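Local coordinates for protein lactaldehyde dehydrogenase (Methanocaldococcus jannaschii, PDB 3PQA) that oxidises lactaldehyde to lactate with NAD, which it prefers to NADP, in the biosynthesis of coenzyme F420, at residues B[148-160]-B[444-456]. Numbering follows the deposited sequence.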
ATOM      1  N   ALA B 148       8.700 -16.724 -18.483  1.00 10.56           N
ATOM      2  CA  ALA B 148       7.380 -16.365 -17.970  1.00  9.81           C
ATOM      3  C   ALA B 148       7.479 -15.128 -17.058  1.00  9.05           C
ATOM      4  O   ALA B 148       6.613 -14.253 -17.080  1.00  9.28           O
ATOM      5  CB  ALA B 148       6.725 -17.548 -17.234  1.00 11.22           C
ATOM      6  N   HIS B 149       8.549 -15.058 -16.281  1.00  8.92           N
ATOM      7  CA  HIS B 149       8.758 -13.925 -15.363  1.00  9.22           C
ATOM      8  C   HIS B 149       9.037 -12.605 -16.065  1.00  9.35           C
ATOM      9  O   HIS B 149       9.001 -11.557 -15.419  1.00  9.46           O
ATOM     10  CB  HIS B 149       9.856 -14.240 -14.345  1.00 12.03           C
ATOM     11  CG  HIS B 149       9.340 -14.908 -13.113  1.00 12.70           C
ATOM     12  ND1 HIS B 149       8.541 -14.256 -12.202  1.00 12.52           N
ATOM     13  CD2 HIS B 149       9.494 -16.171 -12.651  1.00 12.50           C
ATOM     14  CE1 HIS B 149       8.237 -15.087 -11.220  1.00 12.73           C
ATOM     15  NE2 HIS B 149       8.805 -16.253 -11.465  1.00 12.79           N
ATOM     16  N   LYS B 150       9.321 -12.643 -17.373  1.00 10.02           N
ATOM     17  CA  LYS B 150       9.457 -11.415 -18.152  1.00 11.68           C
ATOM     18  C   LYS B 150       8.260 -11.171 -19.074  1.00  9.90           C
ATOM     19  O   LYS B 150       7.749 -10.050 -19.155  1.00 10.78           O
ATOM     20  CB  LYS B 150      10.743 -11.428 -18.982  1.00 16.11           C
ATOM     21  CG  LYS B 150      12.020 -11.570 -18.152  1.00 17.46           C
ATOM     22  CD  LYS B 150      13.271 -11.381 -19.005  1.00 17.65           C
ATOM     23  CE  LYS B 150      14.538 -11.841 -18.245  1.00 17.92           C
ATOM     24  NZ  LYS B 150      14.785 -11.018 -17.017  1.00 18.08           N
ATOM     25  N   ILE B 151       7.850 -12.214 -19.801  1.00  8.99           N
ATOM     26  CA  ILE B 151       6.697 -12.140 -20.706  1.00 10.09           C
ATOM     27  C   ILE B 151       5.380 -11.812 -20.001  1.00  8.55           C
ATOM     28  O   ILE B 151       4.650 -10.918 -20.451  1.00  8.92           O
ATOM     29  CB  ILE B 151       6.544 -13.438 -21.547  1.00 13.06           C
ATOM     30  CG1 ILE B 151       7.803 -13.652 -22.399  1.00 13.47           C
ATOM     31  CG2 ILE B 151       5.286 -13.380 -22.446  1.00 13.51           C
ATOM     32  CD1 ILE B 151       7.875 -15.037 -23.037  1.00 14.14           C
ATOM     33  N   ALA B 152       5.067 -12.548 -18.933  1.00  8.63           N
ATOM     34  CA  ALA B 152       3.786 -12.359 -18.249  1.00  8.46           C
ATOM     35  C   ALA B 152       3.598 -10.903 -17.739  1.00  8.03           C
ATOM     36  O   ALA B 152       2.589 -10.252 -18.080  1.00  8.56           O
ATOM     37  CB  ALA B 152       3.611 -13.382 -17.131  1.00  9.12           C
ATOM     38  N   PRO B 153       4.570 -10.365 -16.965  1.00  8.74           N
ATOM     39  CA  PRO B 153       4.424  -8.941 -16.582  1.00  8.48           C
ATOM     40  C   PRO B 153       4.439  -7.945 -17.751  1.00  8.80           C
ATOM     41  O   PRO B 153       3.751  -6.924 -17.684  1.00  9.54           O
ATOM     42  CB  PRO B 153       5.596  -8.684 -15.631  1.00  9.84           C
ATOM     43  CG  PRO B 153       6.567  -9.785 -15.876  1.00 12.37           C
ATOM     44  CD  PRO B 153       5.810 -10.965 -16.421  1.00  9.93           C
ATOM     45  N   ALA B 154       5.211  -8.227 -18.810  1.00  8.18           N
ATOM     46  CA  ALA B 154       5.227  -7.359 -19.992  1.00  8.92           C
ATOM     47  C   ALA B 154       3.867  -7.260 -20.676  1.00  9.01           C
ATOM     48  O   ALA B 154       3.411  -6.160 -21.009  1.00 10.16           O
ATOM     49  CB  ALA B 154       6.296  -7.822 -20.988  1.00  9.54           C
ATOM     50  N   ILE B 155       3.220  -8.408 -20.891  1.00  9.29           N
ATOM     51  CA  ILE B 155       1.868  -8.443 -21.453  1.00 10.55           C
ATOM     52  C   ILE B 155       0.882  -7.716 -20.519  1.00  9.55           C
ATOM     53  O   ILE B 155       0.083  -6.872 -20.948  1.00  9.71           O
ATOM     54  CB  ILE B 155       1.395  -9.893 -21.740  1.00 12.27           C
ATOM     55  CG1 ILE B 155       2.226 -10.525 -22.868  1.00 12.45           C
ATOM     56  CG2 ILE B 155      -0.105  -9.933 -22.109  1.00 12.46           C
ATOM     57  CD1 ILE B 155       1.912 -11.997 -23.085  1.00 12.73           C
ATOM     58  N   ALA B 156       0.984  -8.024 -19.229  1.00  9.41           N
ATOM     59  CA  ALA B 156       0.108  -7.411 -18.230  1.00  9.33           C
ATOM     60  C   ALA B 156       0.139  -5.884 -18.224  1.00  9.06           C
ATOM     61  O   ALA B 156      -0.880  -5.248 -17.905  1.00  9.84           O
ATOM     62  CB  ALA B 156       0.446  -7.948 -16.846  1.00  9.56           C
ATOM     63  N   THR B 157       1.301  -5.313 -18.549  1.00  9.07           N
ATOM     64  CA  THR B 157       1.516  -3.860 -18.506  1.00  9.31           C
ATOM     65  C   THR B 157       1.425  -3.185 -19.891  1.00  9.25           C
ATOM     66  O   THR B 157       1.737  -2.001 -20.027  1.00 10.17           O
ATOM     67  CB  THR B 157       2.847  -3.512 -17.780  1.00 10.68           C
ATOM     68  OG1 THR B 157       3.927  -4.275 -18.343  1.00 11.84           O
ATOM     69  CG2 THR B 157       2.736  -3.829 -16.300  1.00 11.83           C
ATOM     70  N   GLY B 158       1.003  -3.935 -20.913  1.00  9.55           N
ATOM     71  CA  GLY B 158       0.708  -3.347 -22.237  1.00  9.51           C
ATOM     72  C   GLY B 158       1.899  -3.065 -23.135  1.00  9.08           C
ATOM     73  O   GLY B 158       1.830  -2.193 -24.000  1.00 10.00           O
ATOM     74  N   ASN B 159       2.971  -3.827 -22.943  1.00  9.11           N
ATOM     75  CA  ASN B 159       4.193  -3.704 -23.718  1.00  9.46           C
ATOM     76  C   ASN B 159       4.239  -4.657 -24.892  1.00  9.90           C
ATOM     77  O   ASN B 159       3.745  -5.767 -24.811  1.00 11.23           O
ATOM     78  CB  ASN B 159       5.401  -4.006 -22.845  1.00 10.19           C
ATOM     79  CG  ASN B 159       5.570  -3.012 -21.735  1.00 10.21           C
ATOM     80  OD1 ASN B 159       5.975  -1.879 -21.968  1.00 10.39           O
ATOM     81  ND2 ASN B 159       5.269  -3.428 -20.517  1.00 10.40           N
ATOM     82  N   VAL B 160       4.858  -4.206 -25.980  1.00  9.97           N
ATOM     83  CA  VAL B 160       5.308  -5.089 -27.042  1.00 10.27           C
ATOM     84  C   VAL B 160       6.602  -5.760 -26.564  1.00  9.77           C
ATOM     85  O   VAL B 160       7.389  -5.148 -25.837  1.00 10.65           O
ATOM     86  CB  VAL B 160       5.547  -4.269 -28.327  1.00 11.75           C
ATOM     87  CG1 VAL B 160       6.262  -5.094 -29.390  1.00 13.12           C
ATOM     88  CG2 VAL B 160       4.202  -3.758 -28.858  1.00 12.93           C
ATOM     89  N   ARG B 444      13.903  -5.715  -9.365  1.00 13.17           N
ATOM     90  CA  ARG B 444      13.374  -6.928  -8.743  1.00 13.30           C
ATOM     91  C   ARG B 444      12.368  -7.605  -9.658  1.00 12.32           C
ATOM     92  O   ARG B 444      11.587  -6.925 -10.327  1.00 12.56           O
ATOM     93  CB  ARG B 444      12.736  -6.609  -7.372  1.00 14.44           C
ATOM     94  CG  ARG B 444      13.722  -6.087  -6.315  1.00 14.93           C
ATOM     95  CD  ARG B 444      14.718  -7.161  -5.871  1.00 14.96           C
ATOM     96  NE  ARG B 444      15.718  -6.671  -4.919  1.00 15.12           N
ATOM     97  CZ  ARG B 444      16.814  -5.981  -5.254  1.00 15.27           C
ATOM     98  NH1 ARG B 444      17.050  -5.663  -6.523  1.00 15.18           N
ATOM     99  NH2 ARG B 444      17.678  -5.604  -4.320  1.00 15.20           N
ATOM    100  N   GLU B 445      12.417  -8.938  -9.705  1.00 12.12           N
ATOM    101  CA  GLU B 445      11.418  -9.741 -10.389  1.00 12.27           C
ATOM    102  C   GLU B 445      10.447 -10.405  -9.394  1.00 11.37           C
ATOM    103  O   GLU B 445      10.482 -10.134  -8.186  1.00 11.66           O
ATOM    104  CB  GLU B 445      12.068 -10.743 -11.368  1.00 14.08           C
ATOM    105  CG  GLU B 445      12.675 -10.074 -12.609  1.00 16.86           C
ATOM    106  CD  GLU B 445      12.941 -11.044 -13.776  1.00 14.64           C
ATOM    107  OE1 GLU B 445      12.826 -12.279 -13.614  1.00 17.18           O
ATOM    108  OE2 GLU B 445      13.309 -10.560 -14.862  1.00 17.09           O
ATOM    109  N   GLY B 446       9.567 -11.257  -9.902  1.00 10.39           N
ATOM    110  CA  GLY B 446       8.300 -11.504  -9.195  1.00  9.48           C
ATOM    111  C   GLY B 446       7.316 -10.626  -9.955  1.00  8.91           C
ATOM    112  O   GLY B 446       7.566  -9.436 -10.134  1.00  9.84           O
ATOM    113  N   VAL B 447       6.208 -11.216 -10.405  1.00  8.79           N
ATOM    114  CA  VAL B 447       5.264 -10.565 -11.339  1.00  9.52           C
ATOM    115  C   VAL B 447       4.910  -9.130 -10.960  1.00  8.79           C
ATOM    116  O   VAL B 447       5.049  -8.209 -11.776  1.00  9.69           O
ATOM    117  CB  VAL B 447       4.012 -11.466 -11.582  1.00 11.37           C
ATOM    118  CG1 VAL B 447       2.867 -10.718 -12.251  1.00 13.16           C
ATOM    119  CG2 VAL B 447       4.439 -12.688 -12.422  1.00 13.17           C
ATOM    120  N   LYS B 448       4.511  -8.919  -9.709  1.00  9.34           N
ATOM    121  CA  LYS B 448       4.050  -7.601  -9.278  1.00 10.98           C
ATOM    122  C   LYS B 448       5.172  -6.562  -9.397  1.00 10.29           C
ATOM    123  O   LYS B 448       4.936  -5.418  -9.808  1.00 10.91           O
ATOM    124  CB  LYS B 448       3.544  -7.686  -7.836  1.00 13.42           C
ATOM    125  CG  LYS B 448       2.899  -6.411  -7.336  1.00 14.36           C
ATOM    126  CD  LYS B 448       2.619  -6.506  -5.851  1.00 14.20           C
ATOM    127  CE  LYS B 448       1.906  -5.228  -5.395  1.00 14.62           C
ATOM    128  NZ  LYS B 448       1.613  -5.197  -3.943  1.00 14.52           N
ATOM    129  N   TYR B 449       6.387  -6.999  -9.072  1.00  9.68           N
ATOM    130  CA  TYR B 449       7.556  -6.130  -9.061  1.00  9.37           C
ATOM    131  C   TYR B 449       8.046  -5.855 -10.470  1.00  8.78           C
ATOM    132  O   TYR B 449       8.386  -4.719 -10.779  1.00  9.54           O
ATOM    133  CB  TYR B 449       8.654  -6.746  -8.176  1.00 10.83           C
ATOM    134  CG  TYR B 449       8.057  -7.053  -6.813  1.00 11.50           C
ATOM    135  CD1 TYR B 449       7.904  -6.045  -5.873  1.00 11.06           C
ATOM    136  CD2 TYR B 449       7.565  -8.331  -6.510  1.00 11.01           C
ATOM    137  CE1 TYR B 449       7.309  -6.310  -4.632  1.00 11.63           C
ATOM    138  CE2 TYR B 449       6.969  -8.601  -5.273  1.00 11.60           C
ATOM    139  CZ  TYR B 449       6.850  -7.582  -4.356  1.00 11.14           C
ATOM    140  OH  TYR B 449       6.244  -7.841  -3.151  1.00 11.70           O
ATOM    141  N   ALA B 450       8.041  -6.885 -11.324  1.00  8.94           N
ATOM    142  CA  ALA B 450       8.429  -6.702 -12.727  1.00  9.30           C
ATOM    143  C   ALA B 450       7.448  -5.764 -13.439  1.00  8.69           C
ATOM    144  O   ALA B 450       7.859  -4.941 -14.272  1.00  9.79           O
ATOM    145  CB  ALA B 450       8.498  -8.040 -13.438  1.00  9.96           C
ATOM    146  N   MET B 451       6.161  -5.868 -13.109  1.00  8.70           N
ATOM    147  CA  MET B 451       5.152  -4.996 -13.715  1.00  8.03           C
ATOM    148  C   MET B 451       5.483  -3.528 -13.433  1.00  8.41           C
ATOM    149  O   MET B 451       5.406  -2.671 -14.332  1.00  8.53           O
ATOM    150  CB  MET B 451       3.736  -5.344 -13.243  1.00  8.37           C
ATOM    151  CG  MET B 451       3.168  -6.636 -13.833  1.00  9.69           C
ATOM    152  SD  MET B 451       1.559  -7.140 -13.100  1.00  7.71           S
ATOM    153  CE  MET B 451       0.437  -5.785 -13.613  1.00 10.06           C
ATOM    154  N   GLU B 452       5.895  -3.251 -12.197  1.00  9.81           N
ATOM    155  CA  GLU B 452       6.306  -1.901 -11.849  1.00 11.22           C
ATOM    156  C   GLU B 452       7.528  -1.410 -12.646  1.00 11.30           C
ATOM    157  O   GLU B 452       7.559  -0.241 -13.053  1.00 13.26           O
ATOM    158  CB  GLU B 452       6.523  -1.746 -10.335  1.00 15.42           C
ATOM    159  CG  GLU B 452       6.828  -0.306  -9.893  1.00 18.97           C
ATOM    160  CD  GLU B 452       5.661   0.667 -10.116  1.00 16.40           C
ATOM    161  OE1 GLU B 452       4.527   0.214 -10.405  1.00 19.32           O
ATOM    162  OE2 GLU B 452       5.859   1.900 -10.005  1.00 19.32           O
ATOM    163  N   GLU B 453       8.510  -2.288 -12.861  1.00 11.75           N
ATOM    164  CA  GLU B 453       9.719  -1.975 -13.656  1.00 13.00           C
ATOM    165  C   GLU B 453       9.344  -1.762 -15.120  1.00 11.97           C
ATOM    166  O   GLU B 453       9.935  -0.936 -15.791  1.00 13.03           O
ATOM    167  CB  GLU B 453      10.750  -3.111 -13.588  1.00 17.66           C
ATOM    168  CG  GLU B 453      11.095  -3.608 -12.179  1.00 21.02           C
ATOM    169  CD  GLU B 453      12.169  -2.808 -11.473  1.00 18.77           C
ATOM    170  OE1 GLU B 453      12.676  -1.824 -12.062  1.00 21.26           O
ATOM    171  OE2 GLU B 453      12.490  -3.179 -10.307  1.00 21.35           O
ATOM    172  N   MET B 454       8.355  -2.515 -15.593  1.00 10.25           N
ATOM    173  CA  MET B 454       7.954  -2.518 -17.001  1.00  9.28           C
ATOM    174  C   MET B 454       6.875  -1.479 -17.346  1.00  9.59           C
ATOM    175  O   MET B 454       6.311  -1.484 -18.440  1.00 10.23           O
ATOM    176  CB  MET B 454       7.530  -3.939 -17.427  1.00  8.88           C
ATOM    177  CG  MET B 454       8.707  -4.950 -17.455  1.00 11.77           C
ATOM    178  SD  MET B 454       8.203  -6.633 -17.893  1.00  8.65           S
ATOM    179  CE  MET B 454       9.819  -7.468 -17.940  1.00 11.78           C
ATOM    180  N   SER B 455       6.584  -0.593 -16.400  1.00 10.32           N
ATOM    181  CA  SER B 455       5.687   0.501 -16.682  1.00 10.94           C
ATOM    182  C   SER B 455       6.280   1.818 -16.195  1.00  9.84           C
ATOM    183  O   SER B 455       7.256   1.826 -15.423  1.00 10.74           O
ATOM    184  CB  SER B 455       4.282   0.211 -16.120  1.00 13.35           C
ATOM    185  OG  SER B 455       4.292  -0.053 -14.748  1.00 19.38           O
ATOM    186  N   ASN B 456       5.736   2.918 -16.709  1.00  8.65           N
ATOM    187  CA  ASN B 456       6.100   4.259 -16.260  1.00  8.55           C
ATOM    188  C   ASN B 456       4.916   4.871 -15.542  1.00  9.25           C
ATOM    189  O   ASN B 456       3.766   4.638 -15.924  1.00 10.53           O
ATOM    190  CB  ASN B 456       6.454   5.141 -17.458  1.00 10.75           C
ATOM    191  CG  ASN B 456       7.760   4.740 -18.119  1.00 11.24           C
ATOM    192  OD1 ASN B 456       8.749   4.427 -17.448  1.00 11.01           O
ATOM    193  ND2 ASN B 456       7.770   4.766 -19.453  1.00 10.96           N
TER
HETATM  194  O   HOH W   1       8.565 -11.477 -12.635  1.00 11.95           O
HETATM  195  O   HOH W   2      13.624 -13.763 -15.657  1.00 19.75           O
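Pro153 sets its ring against helix 447-453 where the two helix axes approach to 8.5 Å at -59°: CG lies 3.6 Å from Ala450 CB, while CB meets Met451 CG. Met454, extended beyond CG (chi2 178°), reaches along helix 145-156, bringing SD to 3.8 Å from Ala154 CB and CE against Lys150 O. At the helix end, Asn159 ND2 donates to Met454 O (3.0 Å, 158°), the acceptor lying near its amide plane, and Asn159 OD1 accepts from Gly132 N of strand 122-138. This part is close-packed, largely carbon and sulfur against carbon; the His149 end is looser and water-bridged. There one water bridges His149 O and ND1, in the ring plane, and weakly accepts from Gly446 N. Lys150 NZ meets Glu445 OE2 on its syn side at 2.7 Å, with Thr220 and Ser218 as further partners, while a second water donates to OE1. A glutamine in place of Glu445 would probably leave the buried ammonium of Lys150 without its countercharge. The backbone N of Glu445 separately bonds weakly to Glu241 OE2, and the buried ion pair probably holds the Glu445 carboxylate in place close to this probable catalytic glutamate.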